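Local coordinates for putative NADPH:quinone oxidoreductase (Ralstonia eutropha, PDB 3IUP), which probably reduces quinones with electrons from NADPH, a cofactor it binds, as a member of the medium-chain dehydrogenase/reductase family, at residues E97-V102 with T118-G123; A125-Y130 with Y369-N374. All blocks are in the same frame, centred on the assembly; numbering follows the deposited sequence.

Contact 1. Residues E97-V102 with T118-G123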
ATOM      1  N   GLU A  97     -18.136 -15.256  16.161  1.00 16.36           N
ATOM      2  CA  GLU A  97     -17.607 -16.448  16.793  1.00 17.34           C
ATOM      3  C   GLU A  97     -18.208 -16.636  18.170  1.00 16.89           C
ATOM      4  O   GLU A  97     -18.670 -15.676  18.800  1.00 16.11           O
ATOM      5  CB  GLU A  97     -16.053 -16.379  16.933  1.00 16.61           C
ATOM      6  CG  GLU A  97     -15.542 -15.339  17.889  1.00 18.50           C
ATOM      7  CD  GLU A  97     -14.014 -15.267  18.010  1.00 21.71           C
ATOM      8  OE1 GLU A  97     -13.334 -16.284  17.710  1.00 20.98           O
ATOM      9  OE2 GLU A  97     -13.531 -14.214  18.515  1.00 24.50           O
ATOM     10  N   GLY A  98     -18.201 -17.873  18.624  1.00 18.04           N
ATOM     11  CA  GLY A  98     -18.622 -18.172  19.990  1.00 17.55           C
ATOM     12  C   GLY A  98     -18.451 -19.621  20.342  1.00 16.85           C
ATOM     13  O   GLY A  98     -17.917 -20.422  19.556  1.00 17.56           O
ATOM     14  N   ALA A  99     -18.940 -19.974  21.507  1.00 16.29           N
ATOM     15  CA  ALA A  99     -18.725 -21.314  22.021  1.00 15.84           C
ATOM     16  C   ALA A  99     -19.908 -21.728  22.832  1.00 16.93           C
ATOM     17  O   ALA A  99     -20.642 -20.876  23.368  1.00 16.26           O
ATOM     18  CB  ALA A  99     -17.435 -21.357  22.883  1.00 16.22           C
ATOM     19  N   GLY A 100     -20.147 -23.040  22.864  1.00 17.57           N
ATOM     20  CA  GLY A 100     -21.234 -23.558  23.652  1.00 17.43           C
ATOM     21  C   GLY A 100     -21.246 -25.071  23.653  1.00 18.02           C
ATOM     22  O   GLY A 100     -20.242 -25.724  23.347  1.00 19.06           O
ATOM     23  N   VAL A 101     -22.413 -25.621  23.946  1.00 18.12           N
ATOM     24  CA  VAL A 101     -22.574 -27.059  24.074  1.00 17.94           C
ATOM     25  C   VAL A 101     -23.484 -27.613  22.973  1.00 17.49           C
ATOM     26  O   VAL A 101     -24.513 -27.032  22.661  1.00 16.28           O
ATOM     27  CB  VAL A 101     -23.138 -27.405  25.436  1.00 18.08           C
ATOM     28  CG1 VAL A 101     -23.368 -28.930  25.556  1.00 19.53           C
ATOM     29  CG2 VAL A 101     -22.182 -26.925  26.522  1.00 18.34           C
ATOM     30  N   VAL A 102     -23.083 -28.731  22.388  1.00 18.07           N
ATOM     31  CA  VAL A 102     -23.877 -29.392  21.364  1.00 17.55           C
ATOM     32  C   VAL A 102     -24.972 -30.178  22.050  1.00 18.01           C
ATOM     33  O   VAL A 102     -24.688 -31.099  22.828  1.00 18.90           O
ATOM     34  CB  VAL A 102     -23.053 -30.336  20.483  1.00 17.12           C
ATOM     35  CG1 VAL A 102     -23.987 -31.102  19.522  1.00 17.31           C
ATOM     36  CG2 VAL A 102     -21.970 -29.575  19.669  1.00 17.39           C
ATOM     37  N   THR A 118     -18.378 -29.561  24.160  1.00 20.94           N
ATOM     38  CA  THR A 118     -18.166 -28.131  24.179  1.00 19.88           C
ATOM     39  C   THR A 118     -17.316 -27.787  22.980  1.00 20.24           C
ATOM     40  O   THR A 118     -16.184 -28.299  22.818  1.00 20.82           O
ATOM     41  CB  THR A 118     -17.514 -27.680  25.511  1.00 19.96           C
ATOM     42  OG1 THR A 118     -18.409 -28.021  26.564  1.00 22.40           O
ATOM     43  CG2 THR A 118     -17.303 -26.147  25.523  1.00 20.51           C
ATOM     44  N   VAL A 119     -17.880 -26.913  22.147  1.00 19.03           N
ATOM     45  CA  VAL A 119     -17.302 -26.513  20.876  1.00 18.81           C
ATOM     46  C   VAL A 119     -17.256 -24.996  20.713  1.00 19.40           C
ATOM     47  O   VAL A 119     -18.001 -24.279  21.355  1.00 17.58           O
ATOM     48  CB  VAL A 119     -18.100 -27.123  19.682  1.00 18.49           C
ATOM     49  CG1 VAL A 119     -18.097 -28.678  19.779  1.00 18.45           C
ATOM     50  CG2 VAL A 119     -19.517 -26.548  19.550  1.00 19.86           C
ATOM     51  N   ALA A 120     -16.366 -24.553  19.823  1.00 19.32           N
ATOM     52  CA  ALA A 120     -16.337 -23.171  19.312  1.00 19.29           C
ATOM     53  C   ALA A 120     -16.620 -23.214  17.823  1.00 20.48           C
ATOM     54  O   ALA A 120     -16.294 -24.196  17.131  1.00 19.79           O
ATOM     55  CB  ALA A 120     -14.960 -22.496  19.587  1.00 18.22           C
ATOM     56  N   ALA A 121     -17.211 -22.156  17.309  1.00 20.65           N
ATOM     57  CA  ALA A 121     -17.449 -22.026  15.847  1.00 22.36           C
ATOM     58  C   ALA A 121     -17.333 -20.598  15.438  1.00 22.38           C
ATOM     59  O   ALA A 121     -17.658 -19.714  16.239  1.00 20.77           O
ATOM     60  CB  ALA A 121     -18.824 -22.557  15.480  1.00 23.44           C
ATOM     61  N   ILE A 122     -16.911 -20.335  14.186  1.00 23.37           N
ATOM     62  CA  ILE A 122     -16.959 -18.986  13.642  1.00 24.15           C
ATOM     63  C   ILE A 122     -18.068 -18.937  12.586  1.00 24.40           C
ATOM     64  O   ILE A 122     -17.877 -18.646  11.451  1.00 26.49           O
ATOM     65  CB  ILE A 122     -15.561 -18.396  13.167  1.00 24.71           C
ATOM     66  CG1 ILE A 122     -15.682 -16.918  12.781  1.00 25.67           C
ATOM     67  CG2 ILE A 122     -14.975 -19.158  12.041  1.00 24.03           C
ATOM     68  CD1 ILE A 122     -14.356 -16.152  12.720  1.00 25.67           C
ATOM     69  N   GLY A 123     -19.263 -19.186  13.029  1.00 26.11           N
ATOM     70  CA  GLY A 123     -20.381 -19.433  12.119  1.00 25.77           C
ATOM     71  C   GLY A 123     -21.101 -18.179  11.704  1.00 24.67           C
ATOM     72  O   GLY A 123     -21.933 -18.224  10.802  1.00 25.62           O
TER
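The carbonyl oxygen of G98 is held from strand 118-121 by two donors: the backbone N of A121 lies 2.9 Å from G98 O, and the CA of A120 adds a C-H···O contact at 3.2 Å. The same double grip recurs on three more oxygens. A121 O takes the N-H of G98 and the CA-H of E97, V119 O takes those of G100 and A99, and G100 O takes those of V119 and T118. This is an antiparallel ladder in which the hydrogen-bonded pairs G98-A121 and G100-V119 alternate with the non-hydrogen-bonded pairs A99-A120 and V101-T118, the strands running at 142° to each other.

A99, V101, T118 and A120 present their side chains on one face. There the CB atoms of A99 and A120 lie 4.3 Å apart, and P147 and F154 pack against this row. On the other face the partners of V119 and A121 are glycines, and V119 instead reaches past the ladder to V102. The two valines cross obliquely, with V102 CG2 3.9 Å from V119 CG2; V102 CG1 stands anti to the backbone N (chi1 174°), which leaves CG2 beside that N to make this touch. V35 and I37 of strand 34-43 meet this pair.

At the far end the E97 carboxylate accepts from the backbone N atoms of F154 and V155 and from N45 ND2. With alternate peptide groups (G98, G100, V119, A121) paired by the ladder, A99 and V101 bonded on their other edge to strand 34-43, and faces lined by small or apolar side chains, this strand pair can sit largely buried.

Contact 2. Residues A125-Y130 with Y369-N374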
ATOM      1  N   ALA A 125     -23.769 -15.095  13.246  1.00 16.89           N
ATOM      2  CA  ALA A 125     -25.040 -15.171  13.985  1.00 16.43           C
ATOM      3  C   ALA A 125     -24.863 -15.838  15.355  1.00 16.07           C
ATOM      4  O   ALA A 125     -25.748 -16.538  15.868  1.00 16.76           O
ATOM      5  CB  ALA A 125     -26.133 -15.914  13.155  1.00 16.61           C
HETATM    6  N   MSE A 126     -23.741 -15.558  16.006  1.00 15.08           N
HETATM    7  CA  MSE A 126     -23.469 -16.217  17.297  1.00 15.65           C
HETATM    8  C   MSE A 126     -24.090 -15.516  18.489  1.00 15.52           C
HETATM    9  O   MSE A 126     -24.104 -16.091  19.585  1.00 15.63           O
HETATM   10  CB  MSE A 126     -21.980 -16.458  17.533  1.00 16.18           C
HETATM   11  CG  MSE A 126     -21.244 -17.115  16.390  1.00 15.02           C
HETATM   12 SE   MSE A 126     -21.917 -18.966  16.110  0.75 17.56          SE
HETATM   13  CE  MSE A 126     -21.265 -19.707  17.604  1.00 17.17           C
ATOM     14  N   TYR A 127     -24.640 -14.313  18.294  1.00 14.82           N
ATOM     15  CA  TYR A 127     -25.385 -13.629  19.358  1.00 14.97           C
ATOM     16  C   TYR A 127     -26.843 -14.151  19.321  1.00 15.83           C
ATOM     17  O   TYR A 127     -27.775 -13.477  18.859  1.00 16.87           O
ATOM     18  CB  TYR A 127     -25.365 -12.119  19.246  1.00 15.39           C
ATOM     19  CG  TYR A 127     -23.981 -11.509  19.273  1.00 15.48           C
ATOM     20  CD1 TYR A 127     -22.847 -12.226  19.645  1.00 15.97           C
ATOM     21  CD2 TYR A 127     -23.803 -10.197  18.854  1.00 18.19           C
ATOM     22  CE1 TYR A 127     -21.594 -11.621  19.626  1.00 15.34           C
ATOM     23  CE2 TYR A 127     -22.567  -9.605  18.837  1.00 18.46           C
ATOM     24  CZ  TYR A 127     -21.448 -10.312  19.250  1.00 16.16           C
ATOM     25  OH  TYR A 127     -20.223  -9.709  19.176  1.00 16.62           O
ATOM     26  N   SER A 128     -26.963 -15.394  19.772  1.00 15.79           N
ATOM     27  CA  SER A 128     -28.171 -16.240  19.556  1.00 16.61           C
ATOM     28  C   SER A 128     -28.180 -17.271  20.634  1.00 16.14           C
ATOM     29  O   SER A 128     -27.129 -17.793  21.015  1.00 16.01           O
ATOM     30  CB  SER A 128     -28.132 -16.998  18.212  1.00 17.99           C
ATOM     31  OG  SER A 128     -27.970 -16.102  17.118  1.00 22.26           O
ATOM     32  N   GLN A 129     -29.356 -17.623  21.132  1.00 15.83           N
ATOM     33  CA  GLN A 129     -29.380 -18.689  22.121  1.00 15.61           C
ATOM     34  C   GLN A 129     -28.926 -20.037  21.554  1.00 16.23           C
ATOM     35  O   GLN A 129     -28.212 -20.794  22.244  1.00 15.56           O
ATOM     36  CB  GLN A 129     -30.774 -18.833  22.703  1.00 16.31           C
ATOM     37  CG  GLN A 129     -31.192 -17.700  23.599  1.00 17.69           C
ATOM     38  CD  GLN A 129     -32.537 -17.954  24.264  1.00 16.57           C
ATOM     39  OE1 GLN A 129     -33.531 -17.352  23.908  1.00 19.06           O
ATOM     40  NE2 GLN A 129     -32.556 -18.865  25.255  1.00 20.44           N
ATOM     41  N   TYR A 130     -29.350 -20.326  20.321  1.00 16.18           N
ATOM     42  CA  TYR A 130     -29.042 -21.638  19.662  1.00 16.89           C
ATOM     43  C   TYR A 130     -28.622 -21.382  18.268  1.00 17.85           C
ATOM     44  O   TYR A 130     -29.210 -20.509  17.615  1.00 17.74           O
ATOM     45  CB  TYR A 130     -30.294 -22.540  19.624  1.00 16.93           C
ATOM     46  CG  TYR A 130     -30.668 -22.985  20.989  1.00 18.01           C
ATOM     47  CD1 TYR A 130     -30.067 -24.104  21.551  1.00 18.30           C
ATOM     48  CD2 TYR A 130     -31.587 -22.261  21.746  1.00 19.86           C
ATOM     49  CE1 TYR A 130     -30.383 -24.494  22.842  1.00 20.79           C
ATOM     50  CE2 TYR A 130     -31.894 -22.622  23.040  1.00 22.35           C
ATOM     51  CZ  TYR A 130     -31.294 -23.736  23.580  1.00 22.48           C
ATOM     52  OH  TYR A 130     -31.578 -24.130  24.866  1.00 25.88           O
ATOM     53  N   TYR A 369     -16.148  -7.101  26.374  1.00 20.20           N
ATOM     54  CA  TYR A 369     -17.326  -7.718  26.978  1.00 19.33           C
ATOM     55  C   TYR A 369     -17.583  -9.083  26.329  1.00 19.00           C
ATOM     56  O   TYR A 369     -17.407  -9.225  25.131  1.00 18.87           O
ATOM     57  CB  TYR A 369     -18.555  -6.820  26.816  1.00 19.78           C
ATOM     58  CG  TYR A 369     -18.729  -5.748  27.878  1.00 21.02           C
ATOM     59  CD1 TYR A 369     -17.648  -5.117  28.469  1.00 23.53           C
ATOM     60  CD2 TYR A 369     -20.015  -5.368  28.279  1.00 23.30           C
ATOM     61  CE1 TYR A 369     -17.855  -4.138  29.456  1.00 23.42           C
ATOM     62  CE2 TYR A 369     -20.228  -4.404  29.251  1.00 23.68           C
ATOM     63  CZ  TYR A 369     -19.140  -3.798  29.837  1.00 26.12           C
ATOM     64  OH  TYR A 369     -19.388  -2.837  30.786  1.00 25.81           O
ATOM     65  N   LEU A 370     -18.042 -10.040  27.133  1.00 17.43           N
ATOM     66  CA  LEU A 370     -18.411 -11.402  26.679  1.00 17.56           C
ATOM     67  C   LEU A 370     -19.919 -11.515  26.821  1.00 17.91           C
ATOM     68  O   LEU A 370     -20.465 -11.143  27.857  1.00 17.75           O
ATOM     69  CB  LEU A 370     -17.765 -12.438  27.554  1.00 17.79           C
ATOM     70  CG  LEU A 370     -17.954 -13.898  27.154  1.00 18.41           C
ATOM     71  CD1 LEU A 370     -17.239 -14.147  25.813  1.00 15.54           C
ATOM     72  CD2 LEU A 370     -17.429 -14.815  28.283  1.00 20.82           C
ATOM     73  N   ILE A 371     -20.591 -11.984  25.784  1.00 16.90           N
ATOM     74  CA  ILE A 371     -22.017 -12.227  25.861  1.00 17.41           C
ATOM     75  C   ILE A 371     -22.250 -13.683  26.146  1.00 17.71           C
ATOM     76  O   ILE A 371     -21.636 -14.582  25.522  1.00 17.74           O
ATOM     77  CB  ILE A 371     -22.747 -11.872  24.546  1.00 16.06           C
ATOM     78  CG1 ILE A 371     -22.555 -10.405  24.155  1.00 18.48           C
ATOM     79  CG2 ILE A 371     -24.291 -12.200  24.614  1.00 18.36           C
ATOM     80  CD1 ILE A 371     -22.838 -10.146  22.650  1.00 18.92           C
ATOM     81  N   ASN A 372     -23.155 -13.950  27.078  1.00 18.01           N
ATOM     82  CA  ASN A 372     -23.699 -15.280  27.221  1.00 17.91           C
ATOM     83  C   ASN A 372     -25.156 -15.228  26.798  1.00 18.71           C
ATOM     84  O   ASN A 372     -26.003 -14.763  27.561  1.00 17.92           O
ATOM     85  CB  ASN A 372     -23.581 -15.784  28.658  1.00 18.89           C
ATOM     86  CG  ASN A 372     -24.249 -17.148  28.854  1.00 20.84           C
ATOM     87  OD1 ASN A 372     -24.903 -17.685  27.958  1.00 20.10           O
ATOM     88  ND2 ASN A 372     -24.040 -17.724  30.020  1.00 25.66           N
ATOM     89  N   PRO A 373     -25.471 -15.684  25.574  1.00 18.84           N
ATOM     90  CA  PRO A 373     -26.846 -15.529  25.057  1.00 19.44           C
ATOM     91  C   PRO A 373     -27.896 -16.180  25.892  1.00 20.12           C
ATOM     92  O   PRO A 373     -29.069 -15.792  25.811  1.00 20.52           O
ATOM     93  CB  PRO A 373     -26.781 -16.231  23.688  1.00 19.64           C
ATOM     94  CG  PRO A 373     -25.366 -15.989  23.267  1.00 17.82           C
ATOM     95  CD  PRO A 373     -24.570 -16.183  24.528  1.00 18.84           C
ATOM     96  N   ASN A 374     -27.513 -17.203  26.631  1.00 19.62           N
ATOM     97  CA  ASN A 374     -28.456 -17.885  27.462  1.00 21.46           C
ATOM     98  C   ASN A 374     -28.505 -17.416  28.930  1.00 23.25           C
ATOM     99  O   ASN A 374     -29.298 -17.948  29.731  1.00 23.72           O
ATOM    100  CB  ASN A 374     -28.216 -19.389  27.347  1.00 19.93           C
ATOM    101  CG  ASN A 374     -28.760 -19.942  26.060  1.00 20.84           C
ATOM    102  OD1 ASN A 374     -29.959 -20.169  25.954  1.00 19.08           O
ATOM    103  ND2 ASN A 374     -27.887 -20.120  25.033  1.00 14.72           N
TER
HETATM  104  O   HOH W   1     -31.302 -22.004  27.414  1.00 41.29           O
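With CG of N374 beside its backbone N (chi1 -77°) and its amide turned about CB-CG so that OD1 stands well out of the CA-CB-CG plane (chi2 -79°), the side chain swings across to Q129, whose own chain runs extended beyond CG. Two hydrogen bonds join the residues. N374 ND2 donates a hydrogen bond to the backbone Q129 O at 2.9 Å, lying in the carbonyl plane on a lone pair. In return Q129 NE2 donates almost straight to N374 OD1 at 3.0 Å; NE2 stands above the N374 carbonyl plane and not on a lone pair, while OD1 lies in the plane of the Q129 amide, and the two amide planes are 65° apart. A water also donates to N374 OD1, at 2.7 Å. Both amides have further partners: Q129 OE1 accepts from L6 N, and N374 ND2 also donates to I39 O.

P373 presses its ring onto the loop backbone, CB standing 3.1 Å from S128 O, a tight fit. Earlier in both segments, the CD1 methyl of I371 sits over the centre of one face of the Y127 ring, 3.5 Å from the centroid, a CH-pi contact with the two side chains at about a right angle; the Y127 hydroxyl is hydrogen-bonded to P43 O. S128 OG donates to A125 O at 2.6 Å, and N372 OD1 accepts from N374 N to form an Asx turn.

Here the C-terminal strand comes back to lie beside the loop leading into strand 130-134, consistent with the return of the chain end to the GroES-like domain in medium-chain dehydrogenases and reductases.

Contacts 1 and 2 lie in series along the chain, segment 125-130 beginning two residues after G123, where 118-123 ends, yet the second is completed only by residues 369-374, some 240 positions later. Their centres are 10 Å apart on the same side of the chain's centre. Strand 34-43 ties them together, pairing antiparallel with 98-105, 130-134 and 369-372. They also touch directly: the selenomethionine M126 packs its CG 3.6 Å from E97 C, and its CE 3.7 Å from G98 N. One mixed sheet thus joins the antiparallel pairing of 98-105 with 118-121 to the C-terminal return, so the chain's last strand joins a sheet built otherwise mostly from strands of the GroES-like range.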